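Long-range contacts in protein Pcdhgc3 (Mus musculus, PDB 4ZI8), which probably mediates calcium-dependent cell adhesion, through ectodomains of calcium-bridged cadherin repeats, and may help establish specific neuronal connections in the brain: residues B[226-235]-B[256-266]; B[266-277]-B[309-319]. All coordinates share one frame; numbering follows the deposited sequence.

Contact 1: B[226-235]-B[256-266]. With CA (calcium ion), chain Q; CA (calcium ion), chain S; CA (calcium ion), chain R.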
loop_
_atom_site.group_PDB
_atom_site.type_symbol
_atom_site.label_atom_id
_atom_site.label_comp_id
_atom_site.label_asym_id
_atom_site.label_seq_id
_atom_site.Cartn_x
_atom_site.Cartn_y
_atom_site.Cartn_z
ATOM N N ASP B 226 3.741 -7.511 8.074
ATOM C CA ASP B 226 4.817 -7.114 8.964
ATOM C C ASP B 226 5.685 -6.017 8.354
ATOM O O ASP B 226 5.981 -6.032 7.148
ATOM C CB ASP B 226 5.712 -8.311 9.304
ATOM C CG ASP B 226 6.843 -7.937 10.253
ATOM O OD1 ASP B 226 6.543 -7.399 11.335
ATOM O OD2 ASP B 226 8.032 -8.181 9.928
ATOM N N ALA B 227 6.085 -5.068 9.186
ATOM C CA ALA B 227 7.118 -4.119 8.815
ATOM C C ALA B 227 8.256 -4.264 9.812
ATOM O O ALA B 227 8.050 -4.776 10.923
ATOM C CB ALA B 227 6.590 -2.718 8.814
ATOM N N ASN B 228 9.446 -3.824 9.415
ATOM C CA ASN B 228 10.620 -3.898 10.270
ATOM C C ASN B 228 10.591 -2.765 11.274
ATOM O O ASN B 228 11.354 -1.809 11.164
ATOM C CB ASN B 228 11.889 -3.828 9.427
ATOM C CG ASN B 228 13.136 -4.244 10.188
ATOM O OD1 ASN B 228 13.088 -5.006 11.159
ATOM N ND2 ASN B 228 14.282 -3.774 9.708
ATOM N N ASP B 229 9.693 -2.845 12.244
ATOM C CA ASP B 229 9.611 -1.775 13.222
ATOM C C ASP B 229 10.138 -2.216 14.561
ATOM O O ASP B 229 9.798 -1.624 15.583
ATOM C CB ASP B 229 8.168 -1.242 13.348
ATOM C CG ASP B 229 7.132 -2.338 13.608
ATOM O OD1 ASP B 229 7.485 -3.523 13.589
ATOM O OD2 ASP B 229 5.939 -2.018 13.806
ATOM N N ASN B 230 10.988 -3.241 14.567
ATOM C CA ASN B 230 11.699 -3.600 15.788
ATOM C C ASN B 230 13.180 -3.854 15.570
ATOM O O ASN B 230 13.559 -4.563 14.644
ATOM C CB ASN B 230 11.073 -4.834 16.428
ATOM C CG ASN B 230 9.717 -4.549 16.988
ATOM O OD1 ASN B 230 9.582 -4.043 18.105
ATOM N ND2 ASN B 230 8.692 -4.873 16.220
ATOM N N ALA B 231 14.015 -3.271 16.426
ATOM C CA ALA B 231 15.459 -3.513 16.376
ATOM C C ALA B 231 15.764 -4.746 17.174
ATOM O O ALA B 231 15.044 -5.048 18.131
ATOM C CB ALA B 231 16.218 -2.341 16.939
ATOM N N PRO B 232 16.824 -5.459 16.794
ATOM C CA PRO B 232 17.353 -6.549 17.617
ATOM C C PRO B 232 17.685 -6.031 19.004
ATOM O O PRO B 232 17.938 -4.842 19.166
ATOM C CB PRO B 232 18.606 -6.973 16.868
ATOM C CG PRO B 232 18.291 -6.633 15.455
ATOM C CD PRO B 232 17.552 -5.343 15.521
ATOM N N ALA B 233 17.659 -6.911 19.995
ATOM C CA ALA B 233 18.040 -6.541 21.353
ATOM C C ALA B 233 18.861 -7.659 21.957
ATOM O O ALA B 233 18.377 -8.787 22.043
ATOM C CB ALA B 233 16.810 -6.265 22.208
ATOM N N PHE B 234 20.082 -7.354 22.383
ATOM C CA PHE B 234 20.912 -8.362 23.035
ATOM C C PHE B 234 20.354 -8.778 24.385
ATOM O O PHE B 234 19.770 -7.968 25.091
ATOM C CB PHE B 234 22.356 -7.852 23.177
ATOM C CG PHE B 234 23.170 -8.061 21.934
ATOM C CD1 PHE B 234 23.719 -9.307 21.657
ATOM C CD2 PHE B 234 23.340 -7.039 21.019
ATOM C CE1 PHE B 234 24.434 -9.521 20.512
ATOM C CE2 PHE B 234 24.074 -7.251 19.857
ATOM C CZ PHE B 234 24.614 -8.486 19.603
ATOM N N ASN B 235 20.500 -10.058 24.711
ATOM C CA ASN B 235 20.123 -10.574 26.017
ATOM C C ASN B 235 20.868 -9.868 27.124
ATOM O O ASN B 235 20.320 -9.607 28.191
ATOM C CB ASN B 235 20.372 -12.076 26.092
ATOM C CG ASN B 235 19.191 -12.880 25.584
ATOM O OD1 ASN B 235 18.414 -12.406 24.753
ATOM N ND2 ASN B 235 19.035 -14.096 26.094
ATOM N N VAL B 256 27.143 -14.695 21.910
ATOM C CA VAL B 256 26.247 -13.584 22.167
ATOM C C VAL B 256 24.875 -13.885 21.550
ATOM O O VAL B 256 24.759 -14.680 20.607
ATOM C CB VAL B 256 26.812 -12.275 21.629
ATOM C CG1 VAL B 256 28.235 -12.042 22.209
ATOM C CG2 VAL B 256 26.856 -12.303 20.099
ATOM N N LEU B 257 23.833 -13.284 22.104
ATOM C CA LEU B 257 22.486 -13.598 21.640
ATOM C C LEU B 257 21.616 -12.353 21.641
ATOM O O LEU B 257 21.428 -11.717 22.686
ATOM C CB LEU B 257 21.858 -14.688 22.506
ATOM C CG LEU B 257 20.367 -14.954 22.222
ATOM C CD1 LEU B 257 20.176 -15.529 20.824
ATOM C CD2 LEU B 257 19.717 -15.844 23.272
ATOM N N ALA B 258 21.089 -12.008 20.468
ATOM C CA ALA B 258 20.091 -10.942 20.343
ATOM C C ALA B 258 18.808 -11.544 19.828
ATOM O O ALA B 258 18.849 -12.590 19.188
ATOM C CB ALA B 258 20.578 -9.850 19.402
ATOM N N THR B 259 17.679 -10.896 20.100
ATOM C CA THR B 259 16.393 -11.337 19.557
ATOM C C THR B 259 15.689 -10.164 18.882
ATOM O O THR B 259 16.012 -9.010 19.145
ATOM C CB THR B 259 15.475 -11.906 20.637
ATOM O OG1 THR B 259 15.160 -10.864 21.566
ATOM C CG2 THR B 259 16.150 -13.042 21.380
ATOM N N ASP B 260 14.712 -10.472 18.029
ATOM C CA ASP B 260 14.038 -9.453 17.223
ATOM C C ASP B 260 12.572 -9.855 17.125
ATOM O O ASP B 260 12.246 -10.999 16.852
ATOM C CB ASP B 260 14.685 -9.325 15.830
ATOM C CG ASP B 260 14.245 -8.075 15.063
ATOM O OD1 ASP B 260 13.030 -7.854 14.888
ATOM O OD2 ASP B 260 15.133 -7.310 14.616
ATOM N N LEU B 261 11.682 -8.917 17.377
ATOM C CA LEU B 261 10.280 -9.275 17.438
ATOM C C LEU B 261 9.610 -9.364 16.072
ATOM O O LEU B 261 8.462 -9.825 15.969
ATOM C CB LEU B 261 9.527 -8.278 18.317
ATOM C CG LEU B 261 9.774 -8.435 19.818
ATOM C CD1 LEU B 261 9.021 -7.353 20.581
ATOM C CD2 LEU B 261 9.302 -9.799 20.279
ATOM N N ASP B 262 10.289 -8.913 15.026
ATOM C CA ASP B 262 9.667 -8.889 13.709
ATOM C C ASP B 262 9.642 -10.266 13.042
ATOM O O ASP B 262 10.243 -11.231 13.524
ATOM C CB ASP B 262 10.379 -7.915 12.785
ATOM C CG ASP B 262 10.241 -6.482 13.215
ATOM O OD1 ASP B 262 9.147 -6.018 13.600
ATOM O OD2 ASP B 262 11.251 -5.782 13.129
ATOM N N GLU B 263 8.930 -10.337 11.916
ATOM C CA GLU B 263 8.728 -11.583 11.189
ATOM C C GLU B 263 9.756 -11.811 10.086
ATOM O O GLU B 263 10.194 -10.866 9.439
ATOM C CB GLU B 263 7.319 -11.598 10.576
ATOM C CG GLU B 263 7.052 -12.740 9.650
ATOM C CD GLU B 263 5.695 -12.627 9.000
ATOM O OE1 GLU B 263 5.505 -11.698 8.183
ATOM O OE2 GLU B 263 4.815 -13.455 9.314
ATOM N N GLY B 264 10.104 -13.071 9.860
ATOM C CA GLY B 264 10.911 -13.457 8.716
ATOM C C GLY B 264 12.236 -12.731 8.684
ATOM O O GLY B 264 12.936 -12.683 9.689
ATOM N N LEU B 265 12.562 -12.125 7.549
ATOM C CA LEU B 265 13.844 -11.442 7.389
ATOM C C LEU B 265 13.958 -10.264 8.335
ATOM O O LEU B 265 15.056 -9.961 8.846
ATOM C CB LEU B 265 14.036 -10.967 5.946
ATOM C CG LEU B 265 14.113 -12.067 4.867
ATOM C CD1 LEU B 265 13.884 -11.478 3.476
ATOM C CD2 LEU B 265 15.439 -12.766 4.922
ATOM N N ASN B 266 12.833 -9.603 8.560
ATOM C CA ASN B 266 12.772 -8.463 9.446
ATOM C C ASN B 266 13.202 -8.831 10.866
ATOM O O ASN B 266 13.538 -7.971 11.668
ATOM C CB ASN B 266 11.366 -7.885 9.483
ATOM C CG ASN B 266 10.931 -7.259 8.159
ATOM O OD1 ASN B 266 11.739 -6.715 7.399
ATOM N ND2 ASN B 266 9.624 -7.312 7.893
HETATM CA CA CA Q . 6.968 -5.587 12.776
HETATM CA CA CA S . 13.625 -6.225 13.087
HETATM CA CA CA R . 4.570 -3.399 15.061
HETATM O O HOH W 1 3.924 -10.175 6.736
HETATM O O HOH W 2 8.316 -6.290 5.623
HETATM O O HOH W 3 6.023 -3.303 17.026
HETATM O O HOH W 4 12.879 -6.732 18.978
HETATM O O HOH W 5 17.036 -10.330 23.716
HETATM O O HOH W 6 3.624 -1.493 15.768
#
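Asp262 and the 226-230 linker meet through two calcium ions, Asp262 OD1 binding the ion of chain Q and OD2 that of chain S, each at 2.4 Å. Around the first gather Asp226 OD1, Ala227 O and Asp229 OD1, with Glu136 and Glu195 completing the shell; around the second stand Asn228 OD1, Asn230 O, both oxygens of Asp260 and Asn266 O, joined by Asp316. Asp229 OD2 reaches on to the third calcium, of chain R.

Hydrogen bonds fix these ligands. Asn230 grips Asp262 twice, its backbone N meeting the syn lone pair of OD2 and its ND2 giving OD1 a straight bond (2.9 Å, 179°) from above the carboxylate plane. With CG anti to the backbone N (chi1 -179°), Asp226 turns OD1 to calcium and OD2 to segment 256-266, where Asn266 ND2 (2.7 Å) and Glu263 N (3.1 Å) hold it from opposite faces. An alanine in place of Asn266 would probably leave Asp226 OD2 without its shorter bond, gripped from one face alone and less firmly fixed.

Beyond the ions the two segments pair antiparallel, Ala233 N bonding Thr259 O. Ala258 CB sits over the Phe234 ring in a CH-pi contact, 3.9 Å from its centroid, while Val256 CG2 meets the ring edge.

Such a three-calcium cluster, with its DANDN linker (Asp226 to Asn230), characterises the junction between successive cadherin repeats, here the second and third.

Contact 2: B[266-277]-B[309-319]. With CA (calcium ion), chain S.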
loop_
_atom_site.group_PDB
_atom_site.type_symbol
_atom_site.label_atom_id
_atom_site.label_comp_id
_atom_site.label_asym_id
_atom_site.label_seq_id
_atom_site.Cartn_x
_atom_site.Cartn_y
_atom_site.Cartn_z
ATOM N N ASN B 266 12.833 -9.603 8.560
ATOM C CA ASN B 266 12.772 -8.463 9.446
ATOM C C ASN B 266 13.202 -8.831 10.866
ATOM O O ASN B 266 13.538 -7.971 11.668
ATOM C CB ASN B 266 11.366 -7.885 9.483
ATOM C CG ASN B 266 10.931 -7.259 8.159
ATOM O OD1 ASN B 266 11.739 -6.715 7.399
ATOM N ND2 ASN B 266 9.624 -7.312 7.893
ATOM N N GLY B 267 13.147 -10.115 11.180
ATOM C CA GLY B 267 13.470 -10.576 12.513
ATOM C C GLY B 267 14.664 -11.508 12.521
ATOM O O GLY B 267 15.032 -12.037 13.564
ATOM N N GLU B 268 15.257 -11.742 11.354
ATOM C CA GLU B 268 16.372 -12.680 11.267
ATOM C C GLU B 268 17.694 -11.982 11.515
ATOM O O GLU B 268 18.055 -11.047 10.808
ATOM C CB GLU B 268 16.400 -13.351 9.910
ATOM C CG GLU B 268 17.544 -14.328 9.751
ATOM C CD GLU B 268 17.454 -15.085 8.447
ATOM O OE1 GLU B 268 16.420 -14.934 7.751
ATOM O OE2 GLU B 268 18.402 -15.828 8.122
ATOM N N ILE B 269 18.444 -12.461 12.491
ATOM C CA ILE B 269 19.596 -11.704 12.967
ATOM C C ILE B 269 20.929 -12.163 12.396
ATOM O O ILE B 269 21.197 -13.386 12.265
ATOM C CB ILE B 269 19.623 -11.745 14.487
ATOM C CG1 ILE B 269 18.608 -10.723 14.991
ATOM C CG2 ILE B 269 21.029 -11.420 15.029
ATOM C CD1 ILE B 269 17.990 -11.110 16.278
ATOM N N VAL B 270 21.722 -11.165 11.999
ATOM C CA VAL B 270 23.093 -11.355 11.540
ATOM C C VAL B 270 24.079 -10.733 12.535
ATOM O O VAL B 270 23.942 -9.557 12.885
ATOM C CB VAL B 270 23.336 -10.703 10.176
ATOM C CG1 VAL B 270 24.821 -10.869 9.762
ATOM C CG2 VAL B 270 22.415 -11.270 9.141
ATOM N N TYR B 271 25.067 -11.510 12.974
ATOM C CA TYR B 271 26.067 -11.000 13.913
ATOM C C TYR B 271 27.339 -10.627 13.178
ATOM O O TYR B 271 27.785 -11.363 12.319
ATOM C CB TYR B 271 26.387 -12.038 14.992
ATOM C CG TYR B 271 25.199 -12.429 15.822
ATOM C CD1 TYR B 271 24.727 -11.582 16.820
ATOM C CD2 TYR B 271 24.535 -13.639 15.609
ATOM C CE1 TYR B 271 23.631 -11.919 17.581
ATOM C CE2 TYR B 271 23.426 -13.995 16.379
ATOM C CZ TYR B 271 22.983 -13.125 17.366
ATOM O OH TYR B 271 21.898 -13.438 18.146
ATOM N N SER B 272 27.942 -9.492 13.525
ATOM C CA SER B 272 29.178 -9.078 12.878
ATOM C C SER B 272 29.993 -8.272 13.866
ATOM O O SER B 272 29.460 -7.833 14.900
ATOM C CB SER B 272 28.900 -8.259 11.612
ATOM O OG SER B 272 28.240 -7.044 11.917
ATOM N N PHE B 273 31.276 -8.107 13.564
ATOM C CA PHE B 273 32.115 -7.228 14.351
ATOM C C PHE B 273 31.683 -5.798 14.106
ATOM O O PHE B 273 31.560 -5.369 12.955
ATOM C CB PHE B 273 33.596 -7.409 13.993
ATOM C CG PHE B 273 34.176 -8.706 14.481
ATOM C CD1 PHE B 273 34.236 -8.985 15.838
ATOM C CD2 PHE B 273 34.657 -9.649 13.586
ATOM C CE1 PHE B 273 34.776 -10.205 16.297
ATOM C CE2 PHE B 273 35.200 -10.846 14.028
ATOM C CZ PHE B 273 35.261 -11.127 15.374
ATOM N N GLY B 274 31.448 -5.063 15.187
ATOM C CA GLY B 274 31.037 -3.662 15.085
ATOM C C GLY B 274 32.140 -2.803 14.498
ATOM O O GLY B 274 33.312 -3.185 14.552
ATOM N N SER B 275 31.769 -1.648 13.938
ATOM C CA SER B 275 32.723 -0.640 13.473
ATOM C C SER B 275 33.472 -0.133 14.672
ATOM O O SER B 275 34.510 0.506 14.571
ATOM C CB SER B 275 32.011 0.527 12.779
ATOM O OG SER B 275 31.091 1.153 13.679
ATOM N N HIS B 276 32.872 -0.410 15.815
ATOM C CA HIS B 276 33.390 -0.038 17.100
ATOM C C HIS B 276 34.460 -1.031 17.526
ATOM O O HIS B 276 34.301 -1.707 18.525
ATOM C CB HIS B 276 32.240 0.002 18.122
ATOM C CG HIS B 276 32.258 1.222 18.987
ATOM N ND1 HIS B 276 31.945 2.476 18.507
ATOM C CD2 HIS B 276 32.579 1.381 20.292
ATOM C CE1 HIS B 276 32.063 3.357 19.487
ATOM N NE2 HIS B 276 32.454 2.720 20.578
ATOM N N ASN B 277 35.542 -1.122 16.764
ATOM C CA ASN B 277 36.602 -2.072 17.062
ATOM C C ASN B 277 37.936 -1.592 16.570
ATOM O O ASN B 277 38.014 -0.831 15.611
ATOM C CB ASN B 277 36.324 -3.429 16.425
ATOM C CG ASN B 277 35.387 -4.266 17.230
ATOM O OD1 ASN B 277 35.692 -4.654 18.364
ATOM N ND2 ASN B 277 34.227 -4.567 16.654
ATOM N N GLU B 309 38.817 -5.843 24.226
ATOM C CA GLU B 309 37.435 -5.365 24.196
ATOM C C GLU B 309 36.857 -5.550 22.807
ATOM O O GLU B 309 37.306 -4.910 21.874
ATOM C CB GLU B 309 37.335 -3.888 24.557
ATOM C CG GLU B 309 37.627 -3.541 25.976
ATOM C CD GLU B 309 36.994 -2.211 26.384
ATOM O OE1 GLU B 309 35.847 -1.922 25.934
ATOM O OE2 GLU B 309 37.650 -1.466 27.154
ATOM N N ILE B 310 35.864 -6.400 22.666
ATOM C CA ILE B 310 35.318 -6.683 21.355
ATOM C C ILE B 310 33.858 -6.252 21.269
ATOM O O ILE B 310 33.033 -6.685 22.065
ATOM C CB ILE B 310 35.392 -8.161 21.039
ATOM C CG1 ILE B 310 36.831 -8.646 21.172
ATOM C CG2 ILE B 310 34.822 -8.440 19.652
ATOM C CD1 ILE B 310 36.847 -10.084 21.494
ATOM N N TYR B 311 33.531 -5.420 20.302
ATOM C CA TYR B 311 32.148 -5.005 20.158
ATOM C C TYR B 311 31.504 -5.812 19.043
ATOM O O TYR B 311 32.093 -6.015 17.971
ATOM C CB TYR B 311 32.022 -3.512 19.872
ATOM C CG TYR B 311 32.381 -2.625 21.027
ATOM C CD1 TYR B 311 33.704 -2.385 21.349
ATOM C CD2 TYR B 311 31.400 -2.007 21.779
ATOM C CE1 TYR B 311 34.049 -1.555 22.399
ATOM C CE2 TYR B 311 31.732 -1.172 22.830
ATOM C CZ TYR B 311 33.060 -0.953 23.135
ATOM O OH TYR B 311 33.416 -0.128 24.181
ATOM N N ILE B 312 30.316 -6.303 19.315
ATOM C CA ILE B 312 29.637 -7.135 18.348
ATOM C C ILE B 312 28.297 -6.464 18.014
ATOM O O ILE B 312 27.656 -5.861 18.873
ATOM C CB ILE B 312 29.459 -8.555 18.884
ATOM C CG1 ILE B 312 30.847 -9.224 19.022
ATOM C CG2 ILE B 312 28.533 -9.383 17.979
ATOM C CD1 ILE B 312 30.796 -10.644 19.526
ATOM N N GLN B 313 27.900 -6.551 16.757
ATOM C CA GLN B 313 26.717 -5.865 16.316
ATOM C C GLN B 313 25.722 -6.918 15.878
ATOM O O GLN B 313 26.122 -7.935 15.305
ATOM C CB GLN B 313 27.071 -4.911 15.188
ATOM C CG GLN B 313 25.888 -4.402 14.420
ATOM C CD GLN B 313 26.317 -3.589 13.220
ATOM O OE1 GLN B 313 26.489 -2.376 13.318
ATOM N NE2 GLN B 313 26.505 -4.255 12.084
ATOM N N ALA B 314 24.445 -6.715 16.189
ATOM C CA ALA B 314 23.379 -7.558 15.650
ATOM C C ALA B 314 22.479 -6.700 14.757
ATOM O O ALA B 314 22.017 -5.655 15.214
ATOM C CB ALA B 314 22.548 -8.190 16.778
ATOM N N LYS B 315 22.258 -7.117 13.507
ATOM C CA LYS B 315 21.359 -6.413 12.596
ATOM C C LYS B 315 20.432 -7.428 11.950
ATOM O O LYS B 315 20.841 -8.567 11.690
ATOM C CB LYS B 315 22.133 -5.631 11.522
ATOM C CG LYS B 315 22.568 -4.215 11.964
ATOM C CD LYS B 315 22.783 -3.252 10.792
ATOM C CE LYS B 315 23.005 -1.803 11.292
ATOM N NZ LYS B 315 23.451 -0.817 10.248
ATOM N N ASP B 316 19.188 -7.035 11.710
ATOM C CA ASP B 316 18.257 -7.960 11.068
ATOM C C ASP B 316 18.443 -7.846 9.562
ATOM O O ASP B 316 19.280 -7.060 9.105
ATOM C CB ASP B 316 16.793 -7.712 11.485
ATOM C CG ASP B 316 16.332 -6.294 11.246
ATOM O OD1 ASP B 316 16.512 -5.775 10.123
ATOM O OD2 ASP B 316 15.782 -5.688 12.195
ATOM N N LYS B 317 17.685 -8.633 8.794
ATOM C CA LYS B 317 17.766 -8.593 7.334
ATOM C C LYS B 317 16.611 -7.803 6.704
ATOM O O LYS B 317 16.287 -7.996 5.534
ATOM C CB LYS B 317 17.788 -10.015 6.772
ATOM C CG LYS B 317 18.974 -10.847 7.256
ATOM C CD LYS B 317 18.911 -12.262 6.715
ATOM C CE LYS B 317 20.140 -13.052 7.102
ATOM N NZ LYS B 317 20.332 -14.360 6.378
ATOM N N GLY B 318 15.990 -6.919 7.480
ATOM C CA GLY B 318 14.870 -6.138 6.990
ATOM C C GLY B 318 15.268 -4.747 6.527
ATOM O O GLY B 318 16.447 -4.389 6.579
ATOM N N ALA B 319 14.280 -3.960 6.100
ATOM C CA ALA B 319 14.512 -2.613 5.611
ATOM C C ALA B 319 14.895 -1.698 6.757
ATOM O O ALA B 319 14.371 -1.841 7.865
ATOM C CB ALA B 319 13.275 -2.075 4.900
HETATM CA CA CA S . 13.625 -6.225 13.087
HETATM O O HOH W 7 11.692 -4.894 5.565
HETATM O O HOH W 8 28.986 -1.272 14.079
HETATM O O HOH W 9 38.282 -3.987 19.097
#
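Strands 269-273 and 309-316 run antiparallel at 153°, their axes approaching to 4.5 Å, with Val270-Lys315 and Ser272-Gln313 as hydrogen-bonded pairs. They are neighbours in one sheet of the Greek-key beta-sandwich of the third cadherin repeat, strand 269-273 lying at its edge.

On the inner face, the Ala314 methyl lies 4.0 Å from both Ile269 CG2 and Tyr271 CE1. Tyr271 OH continues to Ala258 N in the opposite sheet. Farther along, Phe273 turns its ring edge to Ile310 CG2 (3.8 Å from CE1), near Phe285 and Leu287.

Charge pairing marks one end. The extended side chain of Lys317 lays its CE against Val270 CG2 and brings NZ to Glu268 OE2 in a salt bridge of 3.0 Å, approaching from well above the carboxylate plane. Nearby, Asp316 OD2 reaches the chain S calcium, and Asn266 OD1 lies 3.2 Å from Gly318 CA, where a side chain would collide with it. With CG between its backbone N and carbonyl carbon (chi1 55°), Asp316 can also receive Gly318 N on OD1, forming an Asx turn.

At the other end His276 points its edge at the face of Tyr311, a T-shaped pair with planes at 74° and CD2 over the ring centre. His276 ND1 bonds Thr90 of the second subunit, whose Leu91 packs against both residues, so this pair lies at the interface between the two molecules.

Asn277 extends the pairing past the strand by imitating a backbone: OD1 accepts from Tyr311 N at 3.0 Å, and ND2 donates to Tyr311 O, an oxygen that also receives Gly274 N.

Contacts 1 and 2 lie in series along the chain, their centres 11 Å apart, and meet at Asn266, which ends segment 256-266 and begins segment 266-277. Both supply ligands to the calcium ion of chain S, contact 2 adding Asp316 to the set from contact 1, so this ion ties the inter-repeat linker to the strands of the third repeat. Two probable hydrogen bonds also join them: Asn228 ND2 to Ala319 O at 2.7 Å, and Tyr271 OH to Ala258 N at 2.8 Å, between the two sheets. Contact 2 then leads away from the calcium cluster toward the subunit interface.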